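Local coordinates for protein SsfS6 (Streptomyces sp. SF2575, PDB 4FZR) that is a two-domain protein of the erythromycin biosynthesis protein CIII-like family, with the GT-B fold of paired Rossmann-like domains, at residues E266-S272 / V286-F292; S151-A155 / H310-L314; S295-P299 / T315-V321; E92-L96 / W333-R337. All blocks are in the same frame, centred on the assembly; numbering follows the deposited sequence.

Contact 1. Residues E266-S272 / V286-F292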
# COMPACT_ATOMS: atom_id res chain seq x y z
N GLU A 266 31.51 6.04 -5.94
CA GLU A 266 30.71 5.54 -7.06
C GLU A 266 29.31 6.12 -6.89
O GLU A 266 28.66 5.91 -5.87
CB GLU A 266 30.67 4.02 -7.07
CG GLU A 266 29.78 3.45 -8.17
CD GLU A 266 29.47 1.98 -7.99
OE1 GLU A 266 29.55 1.49 -6.84
OE2 GLU A 266 29.15 1.31 -8.99
N VAL A 267 28.84 6.85 -7.90
CA VAL A 267 27.62 7.63 -7.77
C VAL A 267 26.41 7.00 -8.46
O VAL A 267 26.49 6.60 -9.62
CB VAL A 267 27.81 9.05 -8.34
CG1 VAL A 267 26.48 9.79 -8.42
CG2 VAL A 267 28.80 9.82 -7.49
N VAL A 268 25.30 6.91 -7.74
CA VAL A 268 24.02 6.57 -8.35
C VAL A 268 23.11 7.79 -8.22
O VAL A 268 23.12 8.47 -7.19
CB VAL A 268 23.36 5.33 -7.70
CG1 VAL A 268 24.29 4.13 -7.79
CG2 VAL A 268 22.99 5.61 -6.26
N VAL A 269 22.34 8.08 -9.26
CA VAL A 269 21.50 9.26 -9.27
C VAL A 269 20.03 8.88 -9.36
O VAL A 269 19.53 8.55 -10.43
CB VAL A 269 21.88 10.19 -10.44
CG1 VAL A 269 21.11 11.50 -10.34
CG2 VAL A 269 23.39 10.45 -10.46
N ALA A 270 19.35 8.92 -8.22
CA ALA A 270 17.94 8.53 -8.15
C ALA A 270 17.03 9.72 -8.45
O ALA A 270 16.64 10.46 -7.55
CB ALA A 270 17.62 7.96 -6.78
N VAL A 271 16.71 9.89 -9.73
CA VAL A 271 15.80 10.95 -10.16
C VAL A 271 14.89 10.45 -11.28
O VAL A 271 14.99 9.30 -11.70
CB VAL A 271 16.58 12.19 -10.66
CG1 VAL A 271 17.35 12.83 -9.51
CG2 VAL A 271 17.51 11.81 -11.80
N SER A 272 14.01 11.32 -11.75
CA SER A 272 13.11 10.97 -12.85
C SER A 272 13.74 11.33 -14.20
O SER A 272 13.79 10.50 -15.11
CB SER A 272 11.78 11.70 -12.69
OG SER A 272 11.97 13.09 -12.51
N VAL A 286 29.52 7.32 -12.36
CA VAL A 286 28.14 7.09 -11.96
C VAL A 286 27.67 5.73 -12.47
O VAL A 286 27.89 5.38 -13.62
CB VAL A 286 27.18 8.22 -12.44
CG1 VAL A 286 27.96 9.50 -12.72
CG2 VAL A 286 26.40 7.79 -13.68
N LEU A 287 27.04 4.95 -11.59
CA LEU A 287 26.65 3.59 -11.92
C LEU A 287 25.25 3.49 -12.52
O LEU A 287 25.01 2.64 -13.38
CB LEU A 287 26.73 2.70 -10.67
CG LEU A 287 26.36 1.24 -10.89
CD1 LEU A 287 27.46 0.51 -11.66
CD2 LEU A 287 26.04 0.54 -9.58
N ALA A 288 24.34 4.35 -12.08
CA ALA A 288 22.93 4.17 -12.39
C ALA A 288 22.22 5.46 -12.76
O ALA A 288 22.62 6.55 -12.35
CB ALA A 288 22.23 3.50 -11.22
N ALA A 289 21.15 5.33 -13.54
CA ALA A 289 20.42 6.48 -14.06
C ALA A 289 18.92 6.21 -14.10
O ALA A 289 18.44 5.47 -14.96
CB ALA A 289 20.93 6.83 -15.45
N GLY A 290 18.18 6.83 -13.19
CA GLY A 290 16.74 6.72 -13.18
C GLY A 290 16.14 6.70 -11.79
O GLY A 290 16.86 6.65 -10.79
N GLN A 291 14.82 6.75 -11.72
CA GLN A 291 14.12 6.75 -10.44
C GLN A 291 14.22 5.37 -9.79
O GLN A 291 13.88 4.36 -10.40
CB GLN A 291 12.65 7.14 -10.63
CG GLN A 291 11.90 7.38 -9.32
CD GLN A 291 12.50 8.51 -8.50
OE1 GLN A 291 13.25 8.27 -7.55
NE2 GLN A 291 12.16 9.74 -8.86
N PHE A 292 14.68 5.35 -8.55
CA PHE A 292 14.82 4.10 -7.81
C PHE A 292 14.00 4.14 -6.53
O PHE A 292 13.72 5.22 -5.99
CB PHE A 292 16.29 3.85 -7.46
CG PHE A 292 17.17 3.68 -8.67
CD1 PHE A 292 17.08 2.54 -9.44
CD2 PHE A 292 18.08 4.66 -9.02
CE1 PHE A 292 17.88 2.37 -10.55
CE2 PHE A 292 18.88 4.50 -10.13
CZ PHE A 292 18.78 3.35 -10.90
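E266 lays its side chain against L287 at one end of two parallel strand segments, 266-269 and 286-289, whose axes run 4.4 Å apart. With CG anti to the backbone N (chi1 177°) and the chain extended beyond it, the glutamate reaches the leucine in steps. CB makes no near contact with the leucine, CG comes to 4.0 Å from L287 CB, and CD is almost equally far from L287 CB and CD2. At the tip, OE2 touches L287 CB at 3.3 Å and meets both leucine methyls, whereas OE1 makes a long, weak ion pair with R229. The firm backbone bond is L287 N to V267 O (2.6 Å, 152°), while V269 N to A288 O is weak at 3.5 Å. V267 pairs with V286 and V269 with A289, so two steps on one strand face three on the other. V267 and V286 share one face of the sheet, where helix 253-259 covers neighbouring V269. On the other face, V268 CG1 packs 4.1 Å from A288 CB; W220 touches both residues, and I297 touches V268. Beyond the strands, A270 CA sits at the edge of the F292 ring, which itself meets W220 edge-to-face. Strand 286-289 is the outermost on this side of a parallel sheet ordered 3-2-1-4-5-6, the Rossmann-like core of a GT-B C-terminal domain.

Contact 2. Residues S151-A155 / H310-L314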
# COMPACT_ATOMS: atom_id res chain seq x y z
N SER A 151 2.87 14.91 12.06
CA SER A 151 3.99 15.69 11.56
C SER A 151 4.76 14.86 10.54
O SER A 151 5.04 13.69 10.77
CB SER A 151 4.92 16.10 12.70
OG SER A 151 6.18 16.52 12.20
N ILE A 152 5.10 15.48 9.42
CA ILE A 152 5.86 14.80 8.37
C ILE A 152 7.23 15.46 8.23
O ILE A 152 7.90 15.33 7.21
CB ILE A 152 5.10 14.84 7.03
CG1 ILE A 152 4.81 16.29 6.62
CG2 ILE A 152 3.79 14.05 7.13
CD1 ILE A 152 4.38 16.44 5.19
N ARG A 153 7.65 16.16 9.29
CA ARG A 153 8.87 16.95 9.28
C ARG A 153 9.66 16.72 10.56
O ARG A 153 9.08 16.41 11.61
CB ARG A 153 8.53 18.44 9.16
CG ARG A 153 7.73 18.78 7.92
CD ARG A 153 7.20 20.21 7.94
NE ARG A 153 6.41 20.49 6.74
CZ ARG A 153 5.14 20.13 6.57
NH1 ARG A 153 4.50 19.47 7.53
NH2 ARG A 153 4.50 20.42 5.45
N LEU A 154 10.98 16.88 10.48
CA LEU A 154 11.81 16.83 11.68
C LEU A 154 11.42 17.98 12.59
O LEU A 154 11.31 17.82 13.80
CB LEU A 154 13.29 16.95 11.32
CG LEU A 154 14.05 15.68 10.96
CD1 LEU A 154 15.51 16.02 10.69
CD2 LEU A 154 13.95 14.65 12.07
N ALA A 155 11.21 19.15 11.99
CA ALA A 155 10.83 20.33 12.74
C ALA A 155 9.76 21.11 11.98
O ALA A 155 9.92 21.44 10.81
CB ALA A 155 12.04 21.21 12.98
N HIS A 310 11.82 16.88 3.28
CA HIS A 310 11.45 16.30 4.57
C HIS A 310 11.49 14.77 4.56
O HIS A 310 11.97 14.14 5.50
CB HIS A 310 10.06 16.77 4.99
CG HIS A 310 9.99 18.23 5.33
ND1 HIS A 310 10.71 18.78 6.37
CD2 HIS A 310 9.29 19.24 4.77
CE1 HIS A 310 10.46 20.08 6.43
NE2 HIS A 310 9.60 20.38 5.48
N GLY A 311 10.99 14.18 3.48
CA GLY A 311 10.90 12.74 3.37
C GLY A 311 12.26 12.10 3.18
O GLY A 311 12.58 11.09 3.80
N THR A 312 13.07 12.70 2.31
CA THR A 312 14.42 12.21 2.05
C THR A 312 15.27 12.27 3.32
O THR A 312 16.02 11.34 3.62
CB THR A 312 15.10 13.03 0.95
OG1 THR A 312 14.24 13.13 -0.19
CG2 THR A 312 16.41 12.39 0.54
N THR A 313 15.14 13.36 4.07
CA THR A 313 15.89 13.53 5.31
C THR A 313 15.55 12.42 6.29
O THR A 313 16.44 11.72 6.79
CB THR A 313 15.56 14.87 5.98
OG1 THR A 313 16.04 15.94 5.15
CG2 THR A 313 16.22 14.96 7.35
N LEU A 314 14.26 12.25 6.56
CA LEU A 314 13.81 11.24 7.51
C LEU A 314 14.12 9.83 7.03
O LEU A 314 14.39 8.95 7.84
CB LEU A 314 12.31 11.41 7.79
CG LEU A 314 11.99 12.62 8.66
CD1 LEU A 314 10.57 13.09 8.44
CD2 LEU A 314 12.21 12.28 10.13
O HOH W 1 12.31 16.89 7.74
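R153 and H310 bring their CA atoms to 5.4 Å where the irregular segment 151-155, following strand 147-150, passes the first turn of helix 310-318. The contact is buried and spans the two Rossmann-like domains of the GT-B fold, the loop coming from the N-terminal one and the helix from the C-terminal one. An ST turn shapes the loop, R153 N giving a nearly straight bond to S151 OG (3.3 Å, 166°). The aliphatic chain of R153 then passes over the imidazole, its CG 3.2 Å from the centroid of the H310 ring and 5° off the normal, a CH-pi contact over the middle of one face. Because the chain stays extended from CG to NE, CD and NE continue past the NE2 side of the ring, and the guanidinium stands at 71° to it. That group is held elsewhere by salt bridges to E130 and E331. Next along the loop, L154 sends CD1 to T313 CG2 (3.6 Å), and it runs antiparallel alongside L314, with L154 CD2 3.5 Å from L314 CD2. A water in the plane of the imidazole links the loop backbone to the ring, accepting from L154 N at 3.0 Å and lying 2.8 Å from H310 ND1.

Contact 3. Residues S295-P299 / T315-V321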
# COMPACT_ATOMS: atom_id res chain seq x y z
N SER A 295 13.90 4.20 -0.58
CA SER A 295 13.95 3.47 0.69
C SER A 295 14.54 2.06 0.57
O SER A 295 14.93 1.47 1.57
CB SER A 295 12.55 3.40 1.31
OG SER A 295 11.55 3.04 0.37
N ALA A 296 14.60 1.54 -0.65
CA ALA A 296 15.13 0.19 -0.87
C ALA A 296 16.58 0.23 -1.35
O ALA A 296 17.33 -0.73 -1.20
CB ALA A 296 14.27 -0.56 -1.87
N ILE A 297 16.96 1.36 -1.94
CA ILE A 297 18.32 1.57 -2.43
C ILE A 297 19.22 2.09 -1.31
O ILE A 297 20.44 2.00 -1.38
CB ILE A 297 18.33 2.60 -3.59
CG1 ILE A 297 19.75 2.78 -4.15
CG2 ILE A 297 17.79 3.94 -3.11
CD1 ILE A 297 19.86 3.94 -5.10
N MSE A 298 18.59 2.62 -0.26
CA MSE A 298 19.31 3.29 0.81
C MSE A 298 20.40 2.42 1.46
O MSE A 298 21.52 2.88 1.66
CB MSE A 298 18.32 3.76 1.88
CG MSE A 298 18.86 4.87 2.77
SE MSE A 298 19.35 6.46 1.76
CE MSE A 298 17.58 6.98 1.11
N PRO A 299 20.07 1.16 1.78
CA PRO A 299 21.07 0.30 2.43
C PRO A 299 22.35 0.15 1.61
O PRO A 299 23.41 -0.16 2.16
CB PRO A 299 20.36 -1.06 2.53
CG PRO A 299 18.90 -0.73 2.51
CD PRO A 299 18.78 0.47 1.61
N THR A 315 14.12 9.63 5.72
CA THR A 315 14.45 8.32 5.16
C THR A 315 15.91 7.98 5.47
O THR A 315 16.21 6.88 5.95
CB THR A 315 14.23 8.27 3.63
OG1 THR A 315 12.87 8.59 3.32
CG2 THR A 315 14.54 6.88 3.09
N CYS A 316 16.80 8.92 5.19
CA CYS A 316 18.23 8.75 5.47
C CYS A 316 18.50 8.53 6.96
O CYS A 316 19.27 7.65 7.33
CB CYS A 316 19.01 9.98 5.00
SG CYS A 316 19.05 10.17 3.21
N LEU A 317 17.87 9.35 7.80
CA LEU A 317 17.99 9.19 9.25
C LEU A 317 17.59 7.78 9.68
O LEU A 317 18.32 7.13 10.42
CB LEU A 317 17.13 10.23 9.98
CG LEU A 317 17.74 11.61 10.23
CD1 LEU A 317 16.80 12.46 11.09
CD2 LEU A 317 19.10 11.50 10.88
N SER A 318 16.43 7.31 9.23
CA SER A 318 15.90 6.03 9.68
C SER A 318 16.75 4.86 9.18
O SER A 318 16.73 3.77 9.75
CB SER A 318 14.44 5.86 9.26
OG SER A 318 14.31 5.21 8.00
N GLU A 319 17.50 5.09 8.11
CA GLU A 319 18.39 4.07 7.56
C GLU A 319 19.85 4.28 8.00
O GLU A 319 20.73 3.52 7.59
CB GLU A 319 18.28 4.04 6.03
CG GLU A 319 17.11 3.21 5.52
CD GLU A 319 17.25 1.74 5.86
OE1 GLU A 319 18.38 1.30 6.16
OE2 GLU A 319 16.23 1.02 5.83
N GLY A 320 20.09 5.28 8.84
CA GLY A 320 21.41 5.51 9.40
C GLY A 320 22.47 5.81 8.36
O GLY A 320 23.58 5.29 8.42
N VAL A 321 22.12 6.67 7.40
CA VAL A 321 23.05 7.06 6.35
C VAL A 321 23.31 8.57 6.42
O VAL A 321 22.38 9.37 6.34
CB VAL A 321 22.49 6.70 4.95
CG1 VAL A 321 23.46 7.13 3.85
CG2 VAL A 321 22.22 5.20 4.86
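M298, a selenomethionine, is the main side chain between segments 295-299 and 315-321 and touches four residues of the last helical turns and the turn that follows. M298 CG meets E319 CB at 3.4 Å, and M298 CG also lies 4.0 Å from V321 CG2. Farther out, SE lies 4.0 Å from C316 SG, and the terminal CE rests on T315 CG2 at 3.6 Å. The chain starts out pointing away from its own backbone N (chi1 -159°), and two successive bends, chi2 60° and chi3 65°, turn the selenium and methyl along the helix from E319 toward T315. S295 adds a looser touch through its CA on the same T315 methyl. In the next shell, V304 of strand 303-306 touches M298, C316 and V321. A Schellman motif ends the helix: V321 N returns to C316 O and G320 N to L317 O, each at 3.0 Å, with G320 at positive phi, which brings V321 back beside M298. T315 keeps its hydroxyl turned to other partners, G311 O and N211 ND2, which leaves its methyl for the selenomethionine. S295 also packs on R40 of the second subunit. No hydrogen bond crosses between the segments, and even E319 contributes its methylenes, so the join rests on shape and apolar contact.

Contact 4. Residues E92-L96 / W333-R337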
# COMPACT_ATOMS: atom_id res chain seq x y z
N GLU A 92 13.64 38.05 5.27
CA GLU A 92 13.81 37.69 6.67
C GLU A 92 13.03 36.41 6.95
O GLU A 92 11.95 36.20 6.41
CB GLU A 92 13.34 38.81 7.60
CG GLU A 92 14.17 40.08 7.51
CD GLU A 92 13.88 41.06 8.63
OE1 GLU A 92 13.34 42.15 8.35
OE2 GLU A 92 14.20 40.74 9.80
N GLU A 93 13.59 35.56 7.80
CA GLU A 93 13.04 34.23 8.02
C GLU A 93 11.65 34.22 8.66
O GLU A 93 10.78 33.45 8.26
CB GLU A 93 13.99 33.40 8.88
CG GLU A 93 13.36 32.16 9.48
CD GLU A 93 14.39 31.09 9.81
OE1 GLU A 93 15.49 31.12 9.22
OE2 GLU A 93 14.09 30.22 10.65
N LYS A 94 11.43 35.08 9.65
CA LYS A 94 10.20 35.04 10.43
C LYS A 94 8.96 35.42 9.61
O LYS A 94 8.00 34.66 9.54
CB LYS A 94 10.30 35.91 11.67
CG LYS A 94 9.21 35.64 12.69
CD LYS A 94 8.32 36.85 12.91
CE LYS A 94 7.30 36.61 14.01
NZ LYS A 94 7.94 36.26 15.32
N PRO A 95 8.98 36.61 8.98
CA PRO A 95 7.81 36.97 8.18
C PRO A 95 7.66 36.06 6.96
O PRO A 95 6.59 36.00 6.37
CB PRO A 95 8.12 38.41 7.74
CG PRO A 95 9.60 38.48 7.73
CD PRO A 95 10.07 37.60 8.86
N LEU A 96 8.74 35.37 6.60
CA LEU A 96 8.70 34.39 5.52
C LEU A 96 7.93 33.15 5.96
O LEU A 96 7.21 32.54 5.18
CB LEU A 96 10.12 33.99 5.11
CG LEU A 96 10.26 32.97 3.98
CD1 LEU A 96 9.51 33.44 2.76
CD2 LEU A 96 11.73 32.76 3.64
N TRP A 333 14.34 24.45 6.41
CA TRP A 333 15.52 25.03 7.04
C TRP A 333 15.76 24.47 8.44
O TRP A 333 16.88 24.12 8.80
CB TRP A 333 15.39 26.56 7.12
CG TRP A 333 15.64 27.27 5.83
CD1 TRP A 333 16.13 26.74 4.68
CD2 TRP A 333 15.41 28.66 5.56
NE1 TRP A 333 16.22 27.70 3.70
CE2 TRP A 333 15.78 28.89 4.22
CE3 TRP A 333 14.92 29.73 6.31
CZ2 TRP A 333 15.69 30.15 3.62
CZ3 TRP A 333 14.82 30.98 5.71
CH2 TRP A 333 15.21 31.18 4.38
N ASP A 334 14.69 24.39 9.23
CA ASP A 334 14.79 23.98 10.63
C ASP A 334 15.26 22.53 10.77
O ASP A 334 15.99 22.20 11.71
CB ASP A 334 13.43 24.14 11.32
CG ASP A 334 13.07 25.59 11.56
OD1 ASP A 334 13.61 26.47 10.86
OD2 ASP A 334 12.23 25.85 12.46
N SER A 335 14.84 21.67 9.85
CA SER A 335 15.22 20.26 9.89
C SER A 335 16.69 20.04 9.53
O SER A 335 17.33 19.13 10.04
CB SER A 335 14.31 19.43 8.98
OG SER A 335 14.31 19.91 7.65
N ALA A 336 17.22 20.89 8.66
CA ALA A 336 18.61 20.79 8.25
C ALA A 336 19.54 21.28 9.36
O ALA A 336 20.65 20.77 9.53
CB ALA A 336 18.85 21.56 6.96
N ARG A 337 19.08 22.27 10.11
CA ARG A 337 19.83 22.77 11.26
C ARG A 337 19.92 21.69 12.32
O ARG A 337 21.01 21.34 12.78
CB ARG A 337 19.17 24.03 11.83
CG ARG A 337 19.22 25.23 10.91
CD ARG A 337 18.53 26.44 11.52
NE ARG A 337 17.98 27.32 10.50
CZ ARG A 337 17.69 28.61 10.68
NH1 ARG A 337 17.91 29.19 11.86
NH2 ARG A 337 17.19 29.32 9.68
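E93 and R337 reach out toward each other's helices and meet in a salt bridge between the two domains. A chi1 of 164° points the glutamate chain away from its backbone N, and the extended chain carries the carboxylate from the start of helix 93-122 over to helix 333-341. OE1 of E93 approaches the guanidinium at its edge, 2.5 Å from R337 NH2, but the N-H points poorly (125°) and the hydrogen bond is weak. Carboxylate and guanidinium planes are 74° apart, so the two groups do not meet flat. The same E93 OE1 comes within 3.3 Å of W333 CE3, where the glutamate chain and the indole run alongside each other, heading opposite ways. L96, farther along its helix, lies nearly perpendicular to the tryptophan and sets CD2 3.9 Å from W333 CH2. The second oxygen, E93 OE2, lies 3.8 Å from D334 OD1; these like charges would oppose each other, and R337 probably offsets part of that cost. R337 also touches E347 of strand 345-347. This small surface contact, one ion pair beside a tryptophan, is an interdomain bridge of a GT-B protein, tying a helix of the N-terminal domain to one of the C-terminal domain.

Overall arrangement
Contacts 1 and 3 lie within the C-terminal domain, whereas contacts 2 and 4 each join it to the N-terminal one. Contact 2 is the buried one, with its centre about 5 Å from that of the chain; contact 4 is at the surface, and contacts 1 and 3 are partly buried. Contacts 2 and 3 share helix 310-318 and meet through L154 and L317, while L154 and A155 also pack on S335 and D334, linking contact 2 to contact 4. Between contacts 1 and 3, I297 packs on V268 and F292. Chemistry follows place: backbone bonds in the sheet, ring face and bound water between the domains, apolar contact between helices, and charge at the surface.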